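Local coordinates for separin (Saccharomyces cerevisiae, PDB 5U1T), which cleaves the MCD1/SCC1 subunit of cohesin as a caspase-like cysteine protease at the onset of anaphase, and is held inactive by securin for most of the cell cycle, at residues 522-526 and 538-543; 505-511 and 528-533; 1183-1188 and 1367-1371. All coordinates share one frame; numbering follows the deposited sequence.

Interaction 1 of 3, residues 522-526 and 538-543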
loop_
_atom_site.group_PDB
_atom_site.type_symbol
_atom_site.label_atom_id
_atom_site.label_comp_id
_atom_site.label_asym_id
_atom_site.label_seq_id
_atom_site.Cartn_x
_atom_site.Cartn_y
_atom_site.Cartn_z
ATOM N N SER A 522 0.781 35.154 -13.571
ATOM C CA SER A 522 -0.582 34.873 -14.009
ATOM C C SER A 522 -1.126 33.624 -13.296
ATOM O O SER A 522 -0.343 32.746 -12.926
ATOM C CB SER A 522 -0.599 34.667 -15.505
ATOM O OG SER A 522 0.338 33.658 -15.806
ATOM N N GLN A 523 -2.447 33.541 -13.116
ATOM C CA GLN A 523 -3.057 32.402 -12.421
ATOM C C GLN A 523 -2.567 31.058 -12.942
ATOM O O GLN A 523 -2.195 30.198 -12.150
ATOM C CB GLN A 523 -4.586 32.440 -12.513
ATOM C CG GLN A 523 -5.278 33.457 -11.599
ATOM C CD GLN A 523 -5.145 33.146 -10.102
ATOM O OE1 GLN A 523 -5.674 32.138 -9.612
ATOM N NE2 GLN A 523 -4.441 34.021 -9.367
ATOM N N LEU A 524 -2.549 30.876 -14.261
ATOM C CA LEU A 524 -2.203 29.575 -14.841
ATOM C C LEU A 524 -0.757 29.196 -14.569
ATOM O O LEU A 524 -0.423 28.015 -14.547
ATOM C CB LEU A 524 -2.455 29.549 -16.351
ATOM C CG LEU A 524 -3.880 29.297 -16.851
ATOM C CD1 LEU A 524 -3.934 29.427 -18.350
ATOM C CD2 LEU A 524 -4.400 27.937 -16.422
ATOM N N SER A 525 0.101 30.202 -14.381
ATOM C CA SER A 525 1.497 29.959 -14.062
ATOM C C SER A 525 1.624 29.553 -12.596
ATOM O O SER A 525 2.415 28.682 -12.241
ATOM C CB SER A 525 2.348 31.198 -14.361
ATOM O OG SER A 525 2.350 31.470 -15.747
ATOM N N ARG A 526 0.831 30.196 -11.750
ATOM C CA ARG A 526 0.789 29.857 -10.341
ATOM C C ARG A 526 0.194 28.474 -10.134
ATOM O O ARG A 526 0.596 27.763 -9.217
ATOM C CB ARG A 526 -0.008 30.893 -9.573
ATOM C CG ARG A 526 0.503 32.283 -9.781
ATOM C CD ARG A 526 -0.275 33.243 -8.949
ATOM N NE ARG A 526 -0.139 32.903 -7.545
ATOM C CZ ARG A 526 -0.850 33.458 -6.570
ATOM N NH1 ARG A 526 -0.644 33.072 -5.316
ATOM N NH2 ARG A 526 -1.762 34.386 -6.845
ATOM N N LEU A 538 -4.132 29.317 -3.915
ATOM C CA LEU A 538 -5.009 30.074 -4.804
ATOM C C LEU A 538 -6.434 30.098 -4.282
ATOM O O LEU A 538 -6.980 29.070 -3.942
ATOM C CB LEU A 538 -4.985 29.489 -6.210
ATOM C CG LEU A 538 -3.625 29.439 -6.903
ATOM C CD1 LEU A 538 -3.780 29.146 -8.387
ATOM C CD2 LEU A 538 -2.874 30.753 -6.700
ATOM N N ASP A 539 -7.039 31.272 -4.211
ATOM C CA ASP A 539 -8.429 31.339 -3.807
ATOM C C ASP A 539 -9.317 30.686 -4.874
ATOM O O ASP A 539 -9.173 30.963 -6.062
ATOM C CB ASP A 539 -8.857 32.785 -3.561
ATOM C CG ASP A 539 -10.289 32.881 -3.072
ATOM O OD1 ASP A 539 -11.198 32.861 -3.924
ATOM O OD2 ASP A 539 -10.521 32.943 -1.841
ATOM N N PRO A 540 -10.235 29.806 -4.456
ATOM C CA PRO A 540 -11.102 29.095 -5.405
ATOM C C PRO A 540 -11.951 30.039 -6.248
ATOM O O PRO A 540 -12.059 29.888 -7.466
ATOM C CB PRO A 540 -11.994 28.250 -4.500
ATOM C CG PRO A 540 -11.958 28.946 -3.173
ATOM C CD PRO A 540 -10.572 29.502 -3.058
ATOM N N LEU A 541 -12.550 31.019 -5.594
ATOM C CA LEU A 541 -13.416 31.947 -6.287
ATOM C C LEU A 541 -12.653 32.715 -7.367
ATOM O O LEU A 541 -13.201 33.034 -8.431
ATOM C CB LEU A 541 -14.041 32.920 -5.295
ATOM C CG LEU A 541 -15.414 33.412 -5.711
ATOM C CD1 LEU A 541 -16.320 32.209 -5.748
ATOM C CD2 LEU A 541 -15.930 34.473 -4.751
ATOM N N GLU A 542 -11.385 33.020 -7.091
ATOM C CA GLU A 542 -10.601 33.813 -8.021
ATOM C C GLU A 542 -10.095 32.948 -9.165
ATOM O O GLU A 542 -9.991 33.440 -10.275
ATOM C CB GLU A 542 -9.428 34.525 -7.321
ATOM C CG GLU A 542 -8.221 33.645 -6.973
ATOM C CD GLU A 542 -6.965 34.463 -6.673
ATOM O OE1 GLU A 542 -6.103 34.005 -5.859
ATOM O OE2 GLU A 542 -6.851 35.564 -7.269
ATOM N N LEU A 543 -9.811 31.668 -8.931
ATOM C CA LEU A 543 -9.197 30.855 -9.986
ATOM C C LEU A 543 -10.138 30.771 -11.185
ATOM O O LEU A 543 -9.693 30.755 -12.338
ATOM C CB LEU A 543 -8.813 29.447 -9.486
ATOM C CG LEU A 543 -9.849 28.305 -9.420
ATOM C CD1 LEU A 543 -10.038 27.559 -10.756
ATOM C CD2 LEU A 543 -9.529 27.309 -8.274
#

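Interaction 2 of 3, residues 505-511 and 528-533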
loop_
_atom_site.group_PDB
_atom_site.type_symbol
_atom_site.label_atom_id
_atom_site.label_comp_id
_atom_site.label_asym_id
_atom_site.label_seq_id
_atom_site.Cartn_x
_atom_site.Cartn_y
_atom_site.Cartn_z
ATOM N N SER A 505 8.338 29.390 -13.272
ATOM C CA SER A 505 7.307 28.600 -12.614
ATOM C C SER A 505 7.641 27.095 -12.560
ATOM O O SER A 505 7.597 26.474 -11.502
ATOM C CB SER A 505 5.973 28.810 -13.320
ATOM O OG SER A 505 4.923 28.253 -12.552
ATOM N N VAL A 506 7.990 26.524 -13.704
ATOM C CA VAL A 506 8.378 25.131 -13.747
ATOM C C VAL A 506 9.659 24.904 -12.967
ATOM O O VAL A 506 9.755 23.937 -12.226
ATOM C CB VAL A 506 8.541 24.628 -15.194
ATOM C CG1 VAL A 506 9.139 23.248 -15.221
ATOM C CG2 VAL A 506 7.193 24.631 -15.895
ATOM N N LEU A 507 10.638 25.798 -13.088
ATOM C CA LEU A 507 11.916 25.588 -12.392
ATOM C C LEU A 507 11.788 25.692 -10.869
ATOM O O LEU A 507 12.303 24.841 -10.168
ATOM C CB LEU A 507 12.995 26.563 -12.872
ATOM C CG LEU A 507 14.373 26.371 -12.212
ATOM C CD1 LEU A 507 15.259 25.425 -12.986
ATOM C CD2 LEU A 507 15.065 27.696 -11.989
ATOM N N TYR A 508 11.124 26.716 -10.348
ATOM C CA TYR A 508 11.038 26.841 -8.900
ATOM C C TYR A 508 9.926 25.960 -8.325
ATOM O O TYR A 508 9.960 25.597 -7.151
ATOM C CB TYR A 508 10.839 28.301 -8.487
ATOM C CG TYR A 508 12.140 29.072 -8.418
ATOM C CD1 TYR A 508 12.991 28.935 -7.326
ATOM C CD2 TYR A 508 12.535 29.929 -9.453
ATOM C CE1 TYR A 508 14.199 29.626 -7.255
ATOM C CE2 TYR A 508 13.743 30.630 -9.380
ATOM C CZ TYR A 508 14.570 30.472 -8.273
ATOM O OH TYR A 508 15.776 31.150 -8.177
ATOM N N GLY A 509 8.954 25.614 -9.161
ATOM C CA GLY A 509 7.962 24.628 -8.802
ATOM C C GLY A 509 8.625 23.336 -8.350
ATOM O O GLY A 509 8.195 22.729 -7.375
ATOM N N ASN A 510 9.685 22.935 -9.053
ATOM C CA ASN A 510 10.430 21.724 -8.726
ATOM C C ASN A 510 11.404 21.899 -7.574
ATOM O O ASN A 510 11.982 20.928 -7.107
ATOM C CB ASN A 510 11.203 21.225 -9.944
ATOM C CG ASN A 510 10.353 20.377 -10.864
ATOM O OD1 ASN A 510 9.756 20.869 -11.826
ATOM N ND2 ASN A 510 10.283 19.087 -10.568
ATOM N N SER A 511 11.587 23.131 -7.116
ATOM C CA SER A 511 12.553 23.389 -6.057
ATOM C C SER A 511 11.914 23.302 -4.672
ATOM O O SER A 511 10.693 23.310 -4.525
ATOM C CB SER A 511 13.212 24.767 -6.237
ATOM O OG SER A 511 12.413 25.807 -5.690
ATOM N N ILE A 528 0.404 25.826 -12.236
ATOM C CA ILE A 528 1.425 24.832 -12.498
ATOM C C ILE A 528 2.366 24.787 -11.290
ATOM O O ILE A 528 2.729 23.707 -10.832
ATOM C CB ILE A 528 2.200 25.115 -13.796
ATOM C CG1 ILE A 528 1.279 24.919 -15.002
ATOM C CG2 ILE A 528 3.379 24.171 -13.922
ATOM C CD1 ILE A 528 1.914 25.181 -16.346
ATOM N N PHE A 529 2.715 25.956 -10.749
ATOM C CA PHE A 529 3.630 26.061 -9.606
ATOM C C PHE A 529 3.149 25.298 -8.363
ATOM O O PHE A 529 3.886 24.511 -7.774
ATOM C CB PHE A 529 3.839 27.531 -9.262
ATOM C CG PHE A 529 4.805 27.758 -8.160
ATOM C CD1 PHE A 529 6.159 27.545 -8.356
ATOM C CD2 PHE A 529 4.369 28.207 -6.923
ATOM C CE1 PHE A 529 7.069 27.758 -7.328
ATOM C CE2 PHE A 529 5.267 28.431 -5.892
ATOM C CZ PHE A 529 6.618 28.209 -6.093
ATOM N N CYS A 530 1.911 25.560 -7.966
ATOM C CA CYS A 530 1.258 24.862 -6.863
ATOM C C CYS A 530 1.231 23.342 -7.028
ATOM O O CYS A 530 1.510 22.585 -6.091
ATOM C CB CYS A 530 -0.172 25.371 -6.718
ATOM S SG CYS A 530 -0.259 27.054 -6.146
ATOM N N SER A 531 0.882 22.913 -8.234
ATOM C CA SER A 531 0.789 21.500 -8.538
ATOM C C SER A 531 2.138 20.844 -8.409
ATOM O O SER A 531 2.230 19.701 -7.975
ATOM C CB SER A 531 0.217 21.284 -9.933
ATOM O OG SER A 531 -1.119 21.757 -9.969
ATOM N N LEU A 532 3.181 21.572 -8.792
ATOM C CA LEU A 532 4.544 21.073 -8.705
ATOM C C LEU A 532 4.976 21.000 -7.242
ATOM O O LEU A 532 5.739 20.124 -6.861
ATOM C CB LEU A 532 5.511 21.961 -9.507
ATOM C CG LEU A 532 5.864 21.638 -10.968
ATOM C CD1 LEU A 532 6.578 20.310 -11.081
ATOM C CD2 LEU A 532 4.640 21.569 -11.819
ATOM N N ARG A 533 4.473 21.922 -6.425
ATOM C CA ARG A 533 4.950 22.088 -5.053
ATOM C C ARG A 533 4.197 21.311 -3.998
ATOM O O ARG A 533 4.680 21.173 -2.886
ATOM C CB ARG A 533 4.891 23.551 -4.655
ATOM C CG ARG A 533 5.846 24.422 -5.390
ATOM C CD ARG A 533 6.405 25.391 -4.409
ATOM N NE ARG A 533 7.794 25.080 -4.148
ATOM C CZ ARG A 533 8.545 25.732 -3.277
ATOM N NH1 ARG A 533 8.037 26.730 -2.571
ATOM N NH2 ARG A 533 9.805 25.372 -3.122
#

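Interaction 3 of 3, residues 1183-1188 and 1367-1371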
loop_
_atom_site.group_PDB
_atom_site.type_symbol
_atom_site.label_atom_id
_atom_site.label_comp_id
_atom_site.label_asym_id
_atom_site.label_seq_id
_atom_site.Cartn_x
_atom_site.Cartn_y
_atom_site.Cartn_z
ATOM N N ALA A 1183 -29.993 -18.363 31.493
ATOM C CA ALA A 1183 -29.217 -18.765 32.652
ATOM C C ALA A 1183 -27.847 -18.094 32.627
ATOM O O ALA A 1183 -27.345 -17.638 33.661
ATOM C CB ALA A 1183 -29.074 -20.275 32.695
ATOM N N THR A 1184 -27.244 -18.030 31.442
ATOM C CA THR A 1184 -25.949 -17.382 31.288
ATOM C C THR A 1184 -26.049 -15.886 31.649
ATOM O O THR A 1184 -25.203 -15.357 32.361
ATOM C CB THR A 1184 -25.403 -17.575 29.861
ATOM O OG1 THR A 1184 -25.134 -18.961 29.647
ATOM C CG2 THR A 1184 -24.116 -16.852 29.691
ATOM N N LYS A 1185 -27.095 -15.215 31.183
ATOM C CA LYS A 1185 -27.343 -13.838 31.583
ATOM C C LYS A 1185 -27.537 -13.654 33.081
ATOM O O LYS A 1185 -26.889 -12.812 33.685
ATOM C CB LYS A 1185 -28.568 -13.284 30.871
ATOM C CG LYS A 1185 -28.242 -12.372 29.730
ATOM C CD LYS A 1185 -29.381 -11.394 29.488
ATOM C CE LYS A 1185 -29.598 -10.481 30.693
ATOM N NZ LYS A 1185 -30.512 -9.320 30.369
ATOM N N LYS A 1186 -28.448 -14.414 33.672
ATOM C CA LYS A 1186 -28.789 -14.242 35.080
ATOM C C LYS A 1186 -27.561 -14.407 35.980
ATOM O O LYS A 1186 -27.374 -13.659 36.955
ATOM C CB LYS A 1186 -29.875 -15.229 35.482
ATOM C CG LYS A 1186 -31.301 -14.749 35.269
ATOM C CD LYS A 1186 -32.293 -15.872 35.624
ATOM C CE LYS A 1186 -33.732 -15.370 35.737
ATOM N NZ LYS A 1186 -34.059 -14.373 34.662
ATOM N N LEU A 1187 -26.724 -15.378 35.616
ATOM C CA LEU A 1187 -25.509 -15.716 36.347
ATOM C C LEU A 1187 -24.431 -14.643 36.248
ATOM O O LEU A 1187 -23.846 -14.237 37.261
ATOM C CB LEU A 1187 -24.949 -17.043 35.834
ATOM C CG LEU A 1187 -23.654 -17.518 36.478
ATOM C CD1 LEU A 1187 -23.896 -17.933 37.916
ATOM C CD2 LEU A 1187 -23.056 -18.640 35.674
ATOM N N LEU A 1188 -24.154 -14.219 35.017
ATOM C CA LEU A 1188 -23.187 -13.167 34.742
ATOM C C LEU A 1188 -23.557 -11.898 35.502
ATOM O O LEU A 1188 -22.697 -11.235 36.089
ATOM C CB LEU A 1188 -23.104 -12.887 33.240
ATOM C CG LEU A 1188 -22.216 -13.828 32.423
ATOM C CD1 LEU A 1188 -22.263 -13.487 30.946
ATOM C CD2 LEU A 1188 -20.793 -13.803 32.935
ATOM N N HIS A 1367 -18.103 -23.323 30.752
ATOM C CA HIS A 1367 -17.152 -23.193 31.842
ATOM C C HIS A 1367 -17.632 -22.376 33.047
ATOM O O HIS A 1367 -17.379 -22.752 34.194
ATOM C CB HIS A 1367 -15.877 -22.575 31.326
ATOM C CG HIS A 1367 -15.040 -21.966 32.399
ATOM N ND1 HIS A 1367 -14.047 -22.665 33.049
ATOM C CD2 HIS A 1367 -15.053 -20.728 32.947
ATOM C CE1 HIS A 1367 -13.474 -21.878 33.943
ATOM N NE2 HIS A 1367 -14.067 -20.699 33.903
ATOM N N LEU A 1368 -18.303 -21.257 32.797
ATOM C CA LEU A 1368 -18.696 -20.357 33.881
ATOM C C LEU A 1368 -19.624 -20.992 34.896
ATOM O O LEU A 1368 -19.598 -20.610 36.059
ATOM C CB LEU A 1368 -19.361 -19.087 33.339
ATOM C CG LEU A 1368 -20.709 -19.150 32.601
ATOM C CD1 LEU A 1368 -21.412 -17.778 32.602
ATOM C CD2 LEU A 1368 -20.535 -19.667 31.170
ATOM N N PHE A 1369 -20.458 -21.940 34.478
ATOM C CA PHE A 1369 -21.408 -22.558 35.411
ATOM C C PHE A 1369 -20.689 -23.441 36.426
ATOM O O PHE A 1369 -19.840 -24.251 36.069
ATOM C CB PHE A 1369 -22.472 -23.374 34.664
ATOM C CG PHE A 1369 -23.526 -22.534 34.003
ATOM C CD1 PHE A 1369 -24.573 -21.996 34.743
ATOM C CD2 PHE A 1369 -23.473 -22.273 32.627
ATOM C CE1 PHE A 1369 -25.562 -21.206 34.125
ATOM C CE2 PHE A 1369 -24.455 -21.478 32.002
ATOM C CZ PHE A 1369 -25.499 -20.949 32.759
ATOM N N PRO A 1370 -21.026 -23.272 37.704
ATOM C CA PRO A 1370 -20.464 -24.117 38.760
ATOM C C PRO A 1370 -21.164 -25.475 38.800
ATOM O O PRO A 1370 -21.881 -25.771 39.753
ATOM C CB PRO A 1370 -20.736 -23.311 40.027
ATOM C CG PRO A 1370 -21.982 -22.545 39.708
ATOM C CD PRO A 1370 -21.934 -22.243 38.235
ATOM N N TRP A 1371 -20.952 -26.283 37.763
ATOM C CA TRP A 1371 -21.644 -27.557 37.614
ATOM C C TRP A 1371 -21.498 -28.425 38.855
ATOM O O TRP A 1371 -22.459 -29.052 39.312
ATOM C CB TRP A 1371 -21.128 -28.318 36.390
ATOM C CG TRP A 1371 -21.371 -27.607 35.110
ATOM C CD1 TRP A 1371 -20.434 -27.016 34.316
ATOM C CD2 TRP A 1371 -22.634 -27.383 34.473
ATOM N NE1 TRP A 1371 -21.030 -26.451 33.234
ATOM C CE2 TRP A 1371 -22.380 -26.657 33.300
ATOM C CE3 TRP A 1371 -23.956 -27.740 34.774
ATOM C CZ2 TRP A 1371 -23.398 -26.272 32.422
ATOM C CZ3 TRP A 1371 -24.971 -27.352 33.896
ATOM C CH2 TRP A 1371 -24.682 -26.627 32.744
#

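Interaction 1 of 3, residues 522-526 and 538-543
Gln523 and Arg526 reach from the first turn of helix 523-533 to Leu538, just before the N-cap of the short helix 540-543, and to Glu542 in its first turn. Asp539 and Glu542 form a capping box at the start of that helix. Asp539 sits at the N-cap, its OD1 accepting from Glu542 N at 3.2 Å through the anti lone pair, while Asp539 N returns a weak bond to Glu542 OE1.

Leu538, just before this box, puts its two methyl groups on different partners. Leu538 CD2 lies over the centre of the Arg526 guanidinium, 3.3 Å above its plane, with Arg526 CZ as its closest atom. The bend of the Arg526 chain at chi3 (60°) lays the flat group over the methyl. Leu538 CD1 meets the Gln523 amide instead, at 3.7 Å from Gln523 OE1, as the two side chains run past each other in opposite directions. Leu538 also rests on Tyr564 of helix 557-572, and is buried.

Gln523 folds back at chi2 (-67°), which presents its amide to the first turn of helix 540-543. Gln523 OE1 comes to 3.8 Å from Leu543 CA. The Gln523 and Glu542 side chains cross at about a right angle, with the amide and carboxylate planes 40° apart. Gln523 NE2 and Glu542 OE2 are 3.5 Å apart, a polar contact without the geometry of a hydrogen bond.

Charge adds a looser attraction here. The nearby positive charge would probably favour the ionised form of Glu542, although no N-H of Arg526 is aimed at it: Arg526 NH2 stays 4.5 Å from Glu542 OE1, and that oxygen lies well out of the guanidinium plane.

Interaction 2 of 3, residues 505-511 and 528-533
With CG opposite its backbone N (chi1 -177°), Phe529 of helix 523-533 brings the edge of its ring against Gly509, near the C-terminal end of helix 501-509. In Arg533 two successive bends, at chi2 and chi3, carry the guanidinium round to Ser511. The motif is a nearly parallel pair of helices in the helical domain, the axes of 505-509 and 528-533 approaching to 8.4 Å at a crossing angle of -21°.

Gly509 is where the two backbones come nearest. Having no side chain, it leaves its main chain open to Phe529 CE1, 3.4 Å from Gly509 N, and to Leu532 CB, 3.5 Å from Gly509 O. Ser505 O also lies in the plane of the Phe529 ring, at its edge, and Arg533 CG sits over the centre of one ring face. Trp521 meets the same ring edge-to-face.

Further along the interface, Ser505 OG touches Phe529 CB at 3.5 Å, but its hydroxyl is bonded to Ser525 O. Val506 CG2 and Ile528 CG2 make an apolar contact at 4.3 Å, beside Phe474 of helix 470-485. Leu532 packs on Asn510 and on an aromatic side chain of the other protein chain of the assembly, and Leu532 O is hydrogen-bonded to a polar side chain of that chain.

The polar end of the contact gathers on the main chain at the C-terminal end of helix 501-509 and just beyond. Tyr508 O accepts from both Ser511 N and Ser511 OG, which pins the turn, and Arg533 NH2 also bonds Ile513 O. Arg533 NH2 donates almost straight (176°) to Ser511 O at 2.6 Å, approaching from above the carbonyl plane, while Arg533 NE adds a weak second bond to that oxygen.

Interaction 3 of 3, residues 1183-1188 and 1367-1371
Within the peptidase C50 region, helix 1180-1198 packs against the loop after strand 1353-1362, where Phe1369 opens an inverse gamma turn centred on Pro1370. Leu1368 and Phe1369 project from this loop onto one side of the helix. Leu1187 is gripped between them: CD2 sits over a face of the Phe1369 ring, offset toward its rim, in a CH-pi contact 4.1 Å from the ring centroid, and it also meets Leu1368 CD1 at 3.6 Å. With CG opposite the backbone N (chi1 179°), Leu1187 extends its branch into this position.

The ring's far end reaches the preceding turn of the helix. Phe1369 CZ is 3.6 Å from Ala1183 CB, and Thr1184 OG1 lies near the ring plane at its edge, 3.5 Å from Phe1369 CE2. That hydroxyl is already bonded to Phe1180 O. Leu1188 CG completes the set, 4.0 Å from Leu1368 CD1, the two side chains crossing at about a right angle.

Helix 1209-1237 adds Ile1233 against Phe1369 and Met1226 and Leu1229 against Leu1187, and Arg1384 bonds the carbonyls of His1367 and Phe1369. The two segments themselves share apolar and ring-edge contacts without a hydrogen bond, so their attraction has little direction, and the loop's placing probably depends on bonds made outside it.

Interactions 1 and 2 share helix 523-533 and are neighbours, their centres 14 Å apart. The first uses its N-terminal turn and the second its C-terminal half. They touch through Ser525 O and Ser505 OG, probably by a hydrogen bond, and through Leu538 and Cys530. Interaction 1 is only partly buried and mixes an apolar methyl with an amide and charged groups, whereas interaction 2 is a buried helix pair whose single strong cross-link runs from an arginine to a carbonyl. Interaction 3, also buried, lies about 69 Å from both between centres, in the protease part of the chain, and joins helix to loop mainly by apolar contacts.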